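D-isomer specific 2-hydroxyacid dehydrogenase family protein (Aeromonas salmonicida subsp. salmonicida, PDB 3HG7) probably acts as an NAD-dependent oxidoreductase of the D-isomer specific 2-hydroxyacid dehydrogenase family. Local coordinates at residues A[106-111]-A[162-167]; A[112-117]-A[223-228]; A[242-247]-A[272-277]. The protein carries 1 engineered substitution. All coordinates share one frame; numbering follows the deposited sequence.

Contact 1: A[106-111]-A[162-167]; sequences YVFGHL and FGMKVL
F108 and M164 meet beside F162, in a buried apolar contact between helix 100-115 and the turn that leads from helix 150-161 into strand 165-169. M164 can be followed outward from the backbone. Its CB and CG carry the chain toward the helix. SD then comes to 4.0 Å from F108 CE1, obliquely to the ring. This is a Met-aromatic contact, with SD 5.1 Å from the centroid of the F108 ring. The chain bends at the last torsion (chi3 95°), and CE ends 4.3 Å from L111 CD2, one helical turn after F108. The setting is the seven-stranded parallel sheet of a Rossmann-type domain. Helix 150-161 ends here in a Schellman motif, with G163 as the C-prime residue at positive phi. The chain then enters strand 165-169. F162, just after that helix, lays its ring beside F108. The two planes are nearly parallel, at 19°, but slid apart, with centroids separated by 5.3 Å. The rings therefore barely overlap, and the closest atoms are F108 CD1 and F162 CD2 at 3.6 Å. The F108 side chain also packs on I155 and T158 of helix 150-161, and on L143 of strand 142-146.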
ATOM      1  N   TYR A 106       7.320  -5.422   6.509  1.00 14.13           N
ATOM      2  CA  TYR A 106       7.571  -5.836   5.133  1.00 13.62           C
ATOM      3  C   TYR A 106       8.905  -5.287   4.663  1.00 13.15           C
ATOM      4  O   TYR A 106       9.746  -6.022   4.105  1.00 12.05           O
ATOM      5  CB  TYR A 106       6.454  -5.294   4.218  1.00 14.75           C
ATOM      6  CG  TYR A 106       6.702  -5.537   2.753  1.00 10.62           C
ATOM      7  CD1 TYR A 106       6.234  -6.698   2.139  1.00 16.02           C
ATOM      8  CD2 TYR A 106       7.358  -4.573   1.974  1.00 16.40           C
ATOM      9  CE1 TYR A 106       6.433  -6.919   0.793  1.00 12.19           C
ATOM     10  CE2 TYR A 106       7.584  -4.772   0.632  1.00 12.42           C
ATOM     11  CZ  TYR A 106       7.119  -5.950   0.057  1.00 16.07           C
ATOM     12  OH  TYR A 106       7.315  -6.179  -1.256  1.00 13.62           O
ATOM     13  N   VAL A 107       9.112  -3.997   4.899  1.00 11.71           N
ATOM     14  CA  VAL A 107      10.273  -3.331   4.363  1.00 11.47           C
ATOM     15  C   VAL A 107      11.514  -3.904   5.063  1.00 11.11           C
ATOM     16  O   VAL A 107      12.452  -4.293   4.390  1.00 10.97           O
ATOM     17  CB  VAL A 107      10.198  -1.791   4.559  1.00 11.72           C
ATOM     18  CG1 VAL A 107      11.582  -1.134   4.350  1.00 11.32           C
ATOM     19  CG2 VAL A 107       9.146  -1.182   3.569  1.00 11.52           C
ATOM     20  N   PHE A 108      11.479  -3.988   6.395  1.00 11.81           N
ATOM     21  CA  PHE A 108      12.686  -4.453   7.121  1.00 13.00           C
ATOM     22  C   PHE A 108      12.884  -5.980   7.041  1.00 12.08           C
ATOM     23  O   PHE A 108      14.000  -6.441   7.077  1.00 12.06           O
ATOM     24  CB  PHE A 108      12.724  -3.901   8.543  1.00 14.75           C
ATOM     25  CG  PHE A 108      13.177  -2.478   8.600  1.00 15.64           C
ATOM     26  CD1 PHE A 108      14.487  -2.175   8.952  1.00 14.81           C
ATOM     27  CD2 PHE A 108      12.321  -1.449   8.260  1.00 15.25           C
ATOM     28  CE1 PHE A 108      14.930  -0.839   8.974  1.00 15.82           C
ATOM     29  CE2 PHE A 108      12.735  -0.119   8.286  1.00 15.08           C
ATOM     30  CZ  PHE A 108      14.056   0.182   8.648  1.00 13.79           C
ATOM     31  N   GLY A 109      11.811  -6.766   6.909  1.00 11.29           N
ATOM     32  CA  GLY A 109      11.966  -8.189   6.634  1.00 11.58           C
ATOM     33  C   GLY A 109      12.695  -8.389   5.306  1.00 11.62           C
ATOM     34  O   GLY A 109      13.667  -9.151   5.214  1.00 11.65           O
ATOM     35  N   HIS A 110      12.254  -7.671   4.283  1.00 11.58           N
ATOM     36  CA  HIS A 110      12.870  -7.801   2.965  1.00 10.56           C
ATOM     37  C   HIS A 110      14.294  -7.236   2.989  1.00 10.19           C
ATOM     38  O   HIS A 110      15.212  -7.784   2.388  1.00  9.08           O
ATOM     39  CB  HIS A 110      12.051  -7.115   1.894  1.00 12.69           C
ATOM     40  CG  HIS A 110      10.952  -7.983   1.356  1.00 13.59           C
ATOM     41  ND1 HIS A 110      11.179  -8.938   0.392  1.00 15.10           N
ATOM     42  CD2 HIS A 110       9.637  -8.054   1.656  1.00 14.08           C
ATOM     43  CE1 HIS A 110      10.045  -9.556   0.109  1.00 13.35           C
ATOM     44  NE2 HIS A 110       9.096  -9.057   0.877  1.00 16.35           N
ATOM     45  N   LEU A 111      14.458  -6.138   3.701  1.00  9.20           N
ATOM     46  CA  LEU A 111      15.745  -5.492   3.754  1.00  9.50           C
ATOM     47  C   LEU A 111      16.756  -6.390   4.469  1.00 10.39           C
ATOM     48  O   LEU A 111      17.873  -6.589   3.983  1.00  9.37           O
ATOM     49  CB  LEU A 111      15.639  -4.138   4.459  1.00  9.81           C
ATOM     50  CG  LEU A 111      16.959  -3.406   4.718  1.00 13.63           C
ATOM     51  CD1 LEU A 111      17.623  -3.084   3.407  1.00 10.52           C
ATOM     52  CD2 LEU A 111      16.807  -2.132   5.629  1.00 10.52           C
ATOM     53  N   PHE A 162      16.977   0.949  14.009  1.00 15.25           N
ATOM     54  CA  PHE A 162      18.110   0.142  13.503  1.00 15.89           C
ATOM     55  C   PHE A 162      19.384   0.966  13.297  1.00 17.36           C
ATOM     56  O   PHE A 162      20.394   0.475  12.790  1.00 18.12           O
ATOM     57  CB  PHE A 162      17.680  -0.669  12.257  1.00 14.12           C
ATOM     58  CG  PHE A 162      16.869  -1.874  12.592  1.00 19.65           C
ATOM     59  CD1 PHE A 162      17.447  -2.987  13.182  1.00 12.86           C
ATOM     60  CD2 PHE A 162      15.498  -1.885  12.349  1.00 12.91           C
ATOM     61  CE1 PHE A 162      16.676  -4.105  13.510  1.00 19.52           C
ATOM     62  CE2 PHE A 162      14.729  -3.006  12.660  1.00 20.35           C
ATOM     63  CZ  PHE A 162      15.304  -4.105  13.243  1.00 12.39           C
ATOM     64  N   GLY A 163      19.350   2.214  13.760  1.00 17.28           N
ATOM     65  CA  GLY A 163      20.567   3.020  13.825  1.00 16.67           C
ATOM     66  C   GLY A 163      20.887   3.619  12.476  1.00 16.03           C
ATOM     67  O   GLY A 163      22.009   4.057  12.243  1.00 15.74           O
ATOM     68  N   MET A 164      19.888   3.625  11.589  1.00 15.15           N
ATOM     69  CA  MET A 164      20.004   4.269  10.276  1.00 15.26           C
ATOM     70  C   MET A 164      19.809   5.784  10.381  1.00 17.15           C
ATOM     71  O   MET A 164      19.113   6.260  11.277  1.00 17.40           O
ATOM     72  CB  MET A 164      18.958   3.692   9.312  1.00 14.37           C
ATOM     73  CG  MET A 164      19.302   2.275   8.839  1.00  8.46           C
ATOM     74  SD  MET A 164      18.000   1.459   7.952  1.00 11.84           S
ATOM     75  CE  MET A 164      18.451   1.813   6.243  1.00  4.52           C
ATOM     76  N   LYS A 165      20.411   6.522   9.449  1.00 18.64           N
ATOM     77  CA  LYS A 165      20.044   7.904   9.193  1.00 21.26           C
ATOM     78  C   LYS A 165      18.745   7.836   8.408  1.00 21.29           C
ATOM     79  O   LYS A 165      18.580   6.934   7.567  1.00 20.94           O
ATOM     80  CB  LYS A 165      21.119   8.632   8.371  1.00 23.18           C
ATOM     81  CG  LYS A 165      22.437   8.872   9.124  1.00 39.57           C
ATOM     82  CD  LYS A 165      23.296  10.042   8.548  1.00 26.53           C
ATOM     83  CE  LYS A 165      22.476  11.284   8.053  1.00 39.81           C
ATOM     84  NZ  LYS A 165      21.314  11.741   8.900  1.00 27.83           N
ATOM     85  N   VAL A 166      17.815   8.750   8.703  1.00 21.03           N
ATOM     86  CA  VAL A 166      16.506   8.741   8.025  1.00 22.02           C
ATOM     87  C   VAL A 166      16.158  10.099   7.431  1.00 22.48           C
ATOM     88  O   VAL A 166      15.973  11.091   8.163  1.00 22.18           O
ATOM     89  CB  VAL A 166      15.335   8.185   8.906  1.00 21.59           C
ATOM     90  CG1 VAL A 166      14.088   8.042   8.071  1.00 15.37           C
ATOM     91  CG2 VAL A 166      15.681   6.789   9.486  1.00 15.13           C
ATOM     92  N   LEU A 167      16.102  10.131   6.100  1.00 21.73           N
ATOM     93  CA  LEU A 167      15.740  11.327   5.363  1.00 21.07           C
ATOM     94  C   LEU A 167      14.404  11.111   4.675  1.00 20.93           C
ATOM     95  O   LEU A 167      14.147  10.034   4.125  1.00 18.64           O
ATOM     96  CB  LEU A 167      16.773  11.646   4.295  1.00 21.88           C
ATOM     97  CG  LEU A 167      18.252  11.791   4.653  1.00 14.02           C
ATOM     98  CD1 LEU A 167      19.063  12.048   3.393  1.00 22.31           C
ATOM     99  CD2 LEU A 167      18.519  12.875   5.691  1.00 21.97           C
TER

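Contact 2: A[112-117]-A[223-228]; sequences LSLMRQ and GAILFN
L114 and I225 reach toward each other tip to tip, joining the last turn of helix 100-115 to the start of strand 225-228. One methyl of the leucine does the touching. L114 CD1 lies 3.7 Å from I225 CG2 and 4.0 Å from I225 CD1, so it meets both branches of the isoleucine. The torsion of I225 explains this: CG1 stands anti to the carbonyl carbon (chi1 -62°) and CG2 anti to the backbone N, and each branch brings a methyl to the leucine. M115 adds a looser touch at the side, with its SD 4.4 Å from I225 CD1. The contact is wholly apolar. Further out, the helix stops at Q117, whose positive phi belongs to a Schellman motif. R116 N still bonds to L112 O at 3.0 Å, while the bond from Q117 N to L114 O is weak. On the strand side, I225 is held by backbone hydrogen bonds with D196 and I198, and A224 by bonds with G250 and M251. Strand 225-228 lies inside the parallel sheet of the Rossmann-type domain, between strands 197-200 and 251-254. Helix 100-115 packs on it through L111 as well, and L114 extends the packing to M251 and V253 of strand 251-254.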
ATOM      1  N   LEU A 112      16.364  -6.946   5.609  1.00 11.38           N
ATOM      2  CA  LEU A 112      17.311  -7.774   6.353  1.00 11.74           C
ATOM      3  C   LEU A 112      17.500  -9.092   5.606  1.00 11.23           C
ATOM      4  O   LEU A 112      18.596  -9.625   5.626  1.00 11.95           O
ATOM      5  CB  LEU A 112      16.829  -7.986   7.776  1.00 13.68           C
ATOM      6  CG  LEU A 112      16.857  -6.677   8.574  1.00  8.62           C
ATOM      7  CD1 LEU A 112      16.039  -6.772   9.846  1.00 14.34           C
ATOM      8  CD2 LEU A 112      18.376  -6.386   8.866  1.00 14.84           C
ATOM      9  N   SER A 113      16.452  -9.594   4.922  1.00  9.37           N
ATOM     10  CA  SER A 113      16.639 -10.786   4.089  1.00  9.80           C
ATOM     11  C   SER A 113      17.799 -10.599   3.107  1.00 10.57           C
ATOM     12  O   SER A 113      18.664 -11.468   2.980  1.00 10.98           O
ATOM     13  CB  SER A 113      15.349 -11.203   3.371  1.00  9.78           C
ATOM     14  OG  SER A 113      15.608 -12.347   2.561  1.00 13.59           O
ATOM     15  N   LEU A 114      17.793  -9.454   2.436  1.00 10.56           N
ATOM     16  CA  LEU A 114      18.816  -9.075   1.476  1.00 11.44           C
ATOM     17  C   LEU A 114      20.187  -8.856   2.107  1.00 10.55           C
ATOM     18  O   LEU A 114      21.213  -9.378   1.652  1.00 11.19           O
ATOM     19  CB  LEU A 114      18.404  -7.779   0.781  1.00 11.83           C
ATOM     20  CG  LEU A 114      17.260  -7.935  -0.220  1.00 16.40           C
ATOM     21  CD1 LEU A 114      16.837  -6.538  -0.615  1.00 13.87           C
ATOM     22  CD2 LEU A 114      17.683  -8.811  -1.425  1.00 13.95           C
ATOM     23  N   MET A 115      20.205  -8.012   3.128  1.00 11.14           N
ATOM     24  CA  MET A 115      21.462  -7.680   3.828  1.00 11.09           C
ATOM     25  C   MET A 115      22.197  -8.902   4.408  1.00 10.87           C
ATOM     26  O   MET A 115      23.423  -8.944   4.387  1.00 10.74           O
ATOM     27  CB  MET A 115      21.172  -6.627   4.923  1.00 11.70           C
ATOM     28  CG  MET A 115      20.889  -5.172   4.438  1.00 18.06           C
ATOM     29  SD  MET A 115      22.152  -4.435   3.364  1.00 12.79           S
ATOM     30  CE  MET A 115      23.515  -4.140   4.533  1.00 17.66           C
ATOM     31  N   ARG A 116      21.455  -9.879   4.914  1.00 10.67           N
ATOM     32  CA  ARG A 116      22.031 -11.033   5.584  1.00  9.76           C
ATOM     33  C   ARG A 116      22.078 -12.245   4.674  1.00  9.65           C
ATOM     34  O   ARG A 116      22.415 -13.358   5.093  1.00 10.33           O
ATOM     35  CB  ARG A 116      21.245 -11.378   6.846  1.00  9.85           C
ATOM     36  CG  ARG A 116      21.444 -10.391   8.000  1.00  9.99           C
ATOM     37  CD  ARG A 116      22.934 -10.022   8.237  1.00  9.66           C
ATOM     38  NE  ARG A 116      23.011  -9.128   9.370  1.00 10.64           N
ATOM     39  CZ  ARG A 116      23.258  -9.527  10.619  1.00  9.29           C
ATOM     40  NH1 ARG A 116      23.479 -10.809  10.883  1.00  9.23           N
ATOM     41  NH2 ARG A 116      23.284  -8.627  11.603  1.00 10.42           N
ATOM     42  N   GLN A 117      21.658 -12.016   3.435  1.00  9.63           N
ATOM     43  CA  GLN A 117      21.700 -13.043   2.400  1.00 10.70           C
ATOM     44  C   GLN A 117      20.970 -14.321   2.765  1.00  8.68           C
ATOM     45  O   GLN A 117      21.477 -15.414   2.531  1.00  7.18           O
ATOM     46  CB  GLN A 117      23.158 -13.309   2.014  1.00 14.00           C
ATOM     47  CG  GLN A 117      23.851 -12.027   1.647  1.00 21.21           C
ATOM     48  CD  GLN A 117      25.196 -12.283   1.096  1.00 18.63           C
ATOM     49  OE1 GLN A 117      26.154 -12.565   1.827  1.00 21.35           O
ATOM     50  NE2 GLN A 117      25.289 -12.207  -0.226  1.00 23.26           N
ATOM     51  N   GLY A 223      24.806  -0.063  -5.060  1.00 31.39           N
ATOM     52  CA  GLY A 223      24.314  -1.099  -4.149  1.00 28.59           C
ATOM     53  C   GLY A 223      23.039  -0.708  -3.425  1.00 26.31           C
ATOM     54  O   GLY A 223      22.687  -1.307  -2.410  1.00 27.08           O
ATOM     55  N   ALA A 224      22.336   0.284  -3.951  1.00 23.11           N
ATOM     56  CA  ALA A 224      21.117   0.763  -3.324  1.00 21.11           C
ATOM     57  C   ALA A 224      19.997  -0.238  -3.539  1.00 20.14           C
ATOM     58  O   ALA A 224      19.970  -0.941  -4.540  1.00 19.24           O
ATOM     59  CB  ALA A 224      20.702   2.092  -3.893  1.00 20.35           C
ATOM     60  N   ILE A 225      19.084  -0.272  -2.584  1.00 19.43           N
ATOM     61  CA  ILE A 225      17.944  -1.170  -2.645  1.00 19.47           C
ATOM     62  C   ILE A 225      16.765  -0.231  -2.720  1.00 18.57           C
ATOM     63  O   ILE A 225      16.605   0.636  -1.868  1.00 19.64           O
ATOM     64  CB  ILE A 225      17.855  -2.062  -1.382  1.00 20.43           C
ATOM     65  CG1 ILE A 225      19.114  -2.937  -1.291  1.00 24.08           C
ATOM     66  CG2 ILE A 225      16.576  -2.932  -1.418  1.00 24.14           C
ATOM     67  CD1 ILE A 225      19.371  -3.575   0.067  1.00 21.72           C
ATOM     68  N   LEU A 226      15.945  -0.408  -3.740  1.00 18.69           N
ATOM     69  CA  LEU A 226      14.735   0.393  -3.916  1.00 17.87           C
ATOM     70  C   LEU A 226      13.481  -0.417  -3.661  1.00 17.34           C
ATOM     71  O   LEU A 226      13.315  -1.441  -4.293  1.00 17.95           O
ATOM     72  CB  LEU A 226      14.669   0.919  -5.351  1.00 18.89           C
ATOM     73  CG  LEU A 226      13.369   1.619  -5.783  1.00 21.60           C
ATOM     74  CD1 LEU A 226      13.107   2.867  -4.949  1.00 20.07           C
ATOM     75  CD2 LEU A 226      13.426   1.967  -7.256  1.00 19.55           C
ATOM     76  N   PHE A 227      12.613   0.064  -2.763  1.00 16.64           N
ATOM     77  CA  PHE A 227      11.272  -0.520  -2.530  1.00 16.31           C
ATOM     78  C   PHE A 227      10.213   0.353  -3.167  1.00 17.64           C
ATOM     79  O   PHE A 227      10.216   1.584  -2.970  1.00 17.72           O
ATOM     80  CB  PHE A 227      10.927  -0.549  -1.042  1.00 16.41           C
ATOM     81  CG  PHE A 227      11.693  -1.570  -0.243  1.00 15.02           C
ATOM     82  CD1 PHE A 227      11.055  -2.701   0.226  1.00 16.41           C
ATOM     83  CD2 PHE A 227      13.035  -1.363   0.087  1.00 16.43           C
ATOM     84  CE1 PHE A 227      11.758  -3.661   0.977  1.00 15.25           C
ATOM     85  CE2 PHE A 227      13.745  -2.298   0.832  1.00 15.46           C
ATOM     86  CZ  PHE A 227      13.096  -3.445   1.293  1.00 16.33           C
ATOM     87  N   ASN A 228       9.264  -0.276  -3.853  1.00 18.03           N
ATOM     88  CA  ASN A 228       8.063   0.442  -4.225  1.00 17.67           C
ATOM     89  C   ASN A 228       6.840  -0.236  -3.675  1.00 18.15           C
ATOM     90  O   ASN A 228       6.497  -1.346  -4.093  1.00 17.72           O
ATOM     91  CB  ASN A 228       7.899   0.591  -5.724  1.00 17.90           C
ATOM     92  CG  ASN A 228       6.728   1.548  -6.081  1.00 17.53           C
ATOM     93  OD1 ASN A 228       6.258   2.323  -5.237  1.00 19.66           O
ATOM     94  ND2 ASN A 228       6.261   1.476  -7.308  1.00 19.08           N
TER

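Contact 3: A[242-247]-A[272-277]; sequences TALRTG and PNLIIT
L244 and N273 bury the greatest areas here, and a hydrogen bond joins them. N273 ND2 donates to the backbone L244 O at 3.0 Å. The bond is nearly straight, with an N-H...O angle of 168°. The acceptor lies close to the amide plane of N273, while the donor is tilted 26° from the carbonyl plane of L244. N273 CG sits between the backbone N and the carbonyl carbon (chi1 54°), which sets the amide against the helix end. The side chains of N273 and L244 slide past each other in opposite directions. L244 CB touches N273 OD1 at 3.5 Å, and L244 CD2 lies 3.6 Å from N273 ND2. ND2 also bonds to G250 O, and OD1 accepts from Q271 NE2. Together these bonds fix the rotation of the amide. L274 buries less. Its side chain crosses that of L244 at about a right angle, with L274 CB 4.1 Å from L244 CD1. The helix gives out after R245; T246 is the first residue to leave it, and its OG1 donates to T242 O at 2.8 Å. Helix 237-245 connects parallel strands 225-228 and 251-254 in a beta-alpha-beta unit. The contact ties its C-terminal end to outermost strand 274-276, beside strand 251-254, whose A252 also packs against L244.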
ATOM      1  N   THR A 242      16.589  -2.104 -16.971  1.00 29.30           N
ATOM      2  CA  THR A 242      17.905  -1.818 -17.509  1.00 28.71           C
ATOM      3  C   THR A 242      18.822  -1.342 -16.391  1.00 27.50           C
ATOM      4  O   THR A 242      19.982  -1.718 -16.350  1.00 27.51           O
ATOM      5  CB  THR A 242      17.814  -0.806 -18.685  1.00 29.37           C
ATOM      6  OG1 THR A 242      16.940  -1.341 -19.695  1.00 34.04           O
ATOM      7  CG2 THR A 242      19.198  -0.553 -19.299  1.00 33.69           C
ATOM      8  N   ALA A 243      18.284  -0.548 -15.466  1.00 27.05           N
ATOM      9  CA  ALA A 243      19.036  -0.117 -14.274  1.00 27.08           C
ATOM     10  C   ALA A 243      19.601  -1.294 -13.474  1.00 27.39           C
ATOM     11  O   ALA A 243      20.777  -1.287 -13.089  1.00 26.74           O
ATOM     12  CB  ALA A 243      18.161   0.751 -13.380  1.00 27.48           C
ATOM     13  N   LEU A 244      18.747  -2.297 -13.236  1.00 27.86           N
ATOM     14  CA  LEU A 244      19.115  -3.511 -12.508  1.00 28.15           C
ATOM     15  C   LEU A 244      20.051  -4.402 -13.313  1.00 30.36           C
ATOM     16  O   LEU A 244      20.862  -5.123 -12.742  1.00 30.66           O
ATOM     17  CB  LEU A 244      17.849  -4.308 -12.098  1.00 26.92           C
ATOM     18  CG  LEU A 244      16.988  -3.661 -11.018  1.00 22.15           C
ATOM     19  CD1 LEU A 244      15.623  -4.348 -10.925  1.00 26.72           C
ATOM     20  CD2 LEU A 244      17.720  -3.710  -9.689  1.00 26.53           C
ATOM     21  N   ARG A 245      19.935  -4.354 -14.636  1.00 32.37           N
ATOM     22  CA  ARG A 245      20.789  -5.167 -15.507  1.00 34.42           C
ATOM     23  C   ARG A 245      22.218  -4.607 -15.704  1.00 34.91           C
ATOM     24  O   ARG A 245      23.150  -5.356 -16.009  1.00 34.66           O
ATOM     25  CB  ARG A 245      20.110  -5.391 -16.866  1.00 35.60           C
ATOM     26  CG  ARG A 245      19.088  -6.518 -16.865  1.00 47.48           C
ATOM     27  CD  ARG A 245      18.349  -6.614 -18.194  1.00 37.65           C
ATOM     28  NE  ARG A 245      17.630  -7.884 -18.318  1.00 47.71           N
ATOM     29  CZ  ARG A 245      16.665  -8.136 -19.203  1.00 38.55           C
ATOM     30  NH1 ARG A 245      16.270  -7.201 -20.066  1.00 47.87           N
ATOM     31  NH2 ARG A 245      16.083  -9.328 -19.219  1.00 47.79           N
ATOM     32  N   THR A 246      22.382  -3.302 -15.506  1.00 35.85           N
ATOM     33  CA  THR A 246      23.645  -2.623 -15.827  1.00 36.56           C
ATOM     34  C   THR A 246      24.326  -2.009 -14.600  1.00 36.54           C
ATOM     35  O   THR A 246      25.166  -1.108 -14.727  1.00 36.61           O
ATOM     36  CB  THR A 246      23.442  -1.534 -16.925  1.00 36.99           C
ATOM     37  OG1 THR A 246      22.547  -0.517 -16.449  1.00 46.41           O
ATOM     38  CG2 THR A 246      22.881  -2.154 -18.215  1.00 46.25           C
ATOM     39  N   GLY A 247      23.954  -2.493 -13.417  1.00 35.84           N
ATOM     40  CA  GLY A 247      24.596  -2.078 -12.169  1.00 35.32           C
ATOM     41  C   GLY A 247      24.306  -0.652 -11.733  1.00 34.87           C
ATOM     42  O   GLY A 247      25.107  -0.041 -11.020  1.00 35.73           O
ATOM     43  N   PRO A 272      17.153 -11.353 -11.853  1.00 31.15           N
ATOM     44  CA  PRO A 272      17.737 -11.949 -10.639  1.00 30.59           C
ATOM     45  C   PRO A 272      17.755 -11.063  -9.391  1.00 29.94           C
ATOM     46  O   PRO A 272      17.653 -11.588  -8.273  1.00 31.26           O
ATOM     47  CB  PRO A 272      19.160 -12.336 -11.080  1.00 31.05           C
ATOM     48  CG  PRO A 272      19.052 -12.498 -12.551  1.00 32.95           C
ATOM     49  CD  PRO A 272      18.081 -11.451 -12.993  1.00 30.99           C
ATOM     50  N   ASN A 273      17.880  -9.751  -9.572  1.00 26.98           N
ATOM     51  CA  ASN A 273      17.945  -8.807  -8.455  1.00 25.17           C
ATOM     52  C   ASN A 273      16.672  -7.973  -8.351  1.00 23.22           C
ATOM     53  O   ASN A 273      16.685  -6.816  -7.925  1.00 23.28           O
ATOM     54  CB  ASN A 273      19.207  -7.922  -8.559  1.00 25.89           C
ATOM     55  CG  ASN A 273      19.319  -7.231  -9.897  1.00 31.54           C
ATOM     56  OD1 ASN A 273      18.576  -7.541 -10.839  1.00 26.66           O
ATOM     57  ND2 ASN A 273      20.251  -6.289  -9.998  1.00 26.99           N
ATOM     58  N   LEU A 274      15.558  -8.593  -8.724  1.00 22.55           N
ATOM     59  CA  LEU A 274      14.260  -7.988  -8.564  1.00 22.11           C
ATOM     60  C   LEU A 274      13.459  -8.982  -7.729  1.00 19.98           C
ATOM     61  O   LEU A 274      13.431 -10.151  -8.057  1.00 19.02           O
ATOM     62  CB  LEU A 274      13.570  -7.803  -9.926  1.00 24.19           C
ATOM     63  CG  LEU A 274      12.385  -6.830 -10.017  1.00 26.89           C
ATOM     64  CD1 LEU A 274      11.898  -6.691 -11.458  1.00 26.15           C
ATOM     65  CD2 LEU A 274      11.226  -7.238  -9.171  1.00 25.97           C
ATOM     66  N   ILE A 275      12.827  -8.502  -6.665  1.00 18.94           N
ATOM     67  CA  ILE A 275      11.974  -9.351  -5.844  1.00 18.60           C
ATOM     68  C   ILE A 275      10.538  -8.865  -5.996  1.00 17.75           C
ATOM     69  O   ILE A 275      10.261  -7.665  -5.932  1.00 18.26           O
ATOM     70  CB  ILE A 275      12.408  -9.351  -4.374  1.00 18.39           C
ATOM     71  CG1 ILE A 275      13.750 -10.099  -4.235  1.00 18.31           C
ATOM     72  CG2 ILE A 275      11.265  -9.911  -3.477  1.00 17.54           C
ATOM     73  CD1 ILE A 275      14.372  -9.984  -2.909  1.00 20.07           C
ATOM     74  N   ILE A 276       9.620  -9.806  -6.140  1.00 19.02           N
ATOM     75  CA  ILE A 276       8.223  -9.486  -6.411  1.00 17.06           C
ATOM     76  C   ILE A 276       7.314 -10.061  -5.336  1.00 15.51           C
ATOM     77  O   ILE A 276       7.410 -11.237  -5.014  1.00 15.90           O
ATOM     78  CB  ILE A 276       7.777 -10.095  -7.747  1.00 18.43           C
ATOM     79  CG1 ILE A 276       8.437  -9.371  -8.927  1.00 21.77           C
ATOM     80  CG2 ILE A 276       6.252 -10.052  -7.882  1.00 20.87           C
ATOM     81  CD1 ILE A 276       8.429 -10.181 -10.181  1.00 18.42           C
ATOM     82  N   THR A 277       6.433  -9.231  -4.806  1.00 15.24           N
ATOM     83  CA  THR A 277       5.379  -9.711  -3.932  1.00 14.42           C
ATOM     84  C   THR A 277       4.020  -9.297  -4.506  1.00 14.07           C
ATOM     85  O   THR A 277       3.904  -8.214  -5.078  1.00 13.85           O
ATOM     86  CB  THR A 277       5.567  -9.221  -2.492  1.00 14.50           C
ATOM     87  OG1 THR A 277       5.677  -7.784  -2.448  1.00 14.62           O
ATOM     88  CG2 THR A 277       6.813  -9.865  -1.895  1.00 13.53           C
TER

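How the contacts relate
All three contacts reach the seven-stranded parallel sheet of the probable NAD-binding domain. Helix 100-115 serves contacts 1 and 2, whose centres are about 9 Å apart. Its L111 CD1 lies 3.8 Å from I225 CD1, and V107 O lies 3.3 Å from F227 CZ. The same helix also reaches contact 3. L114 CD2 touches I275 CD1 at 3.8 Å, and Y106 OH and T277 OG1, 2.6 Å apart, probably share a hydrogen bond. Contact 3 is about 11 Å from contact 2 and about 20 Å from contact 1, centre to centre. Different sides of the helix thus reach the turn before strand 165-169, strand 225-228 and the outermost strand 274-276.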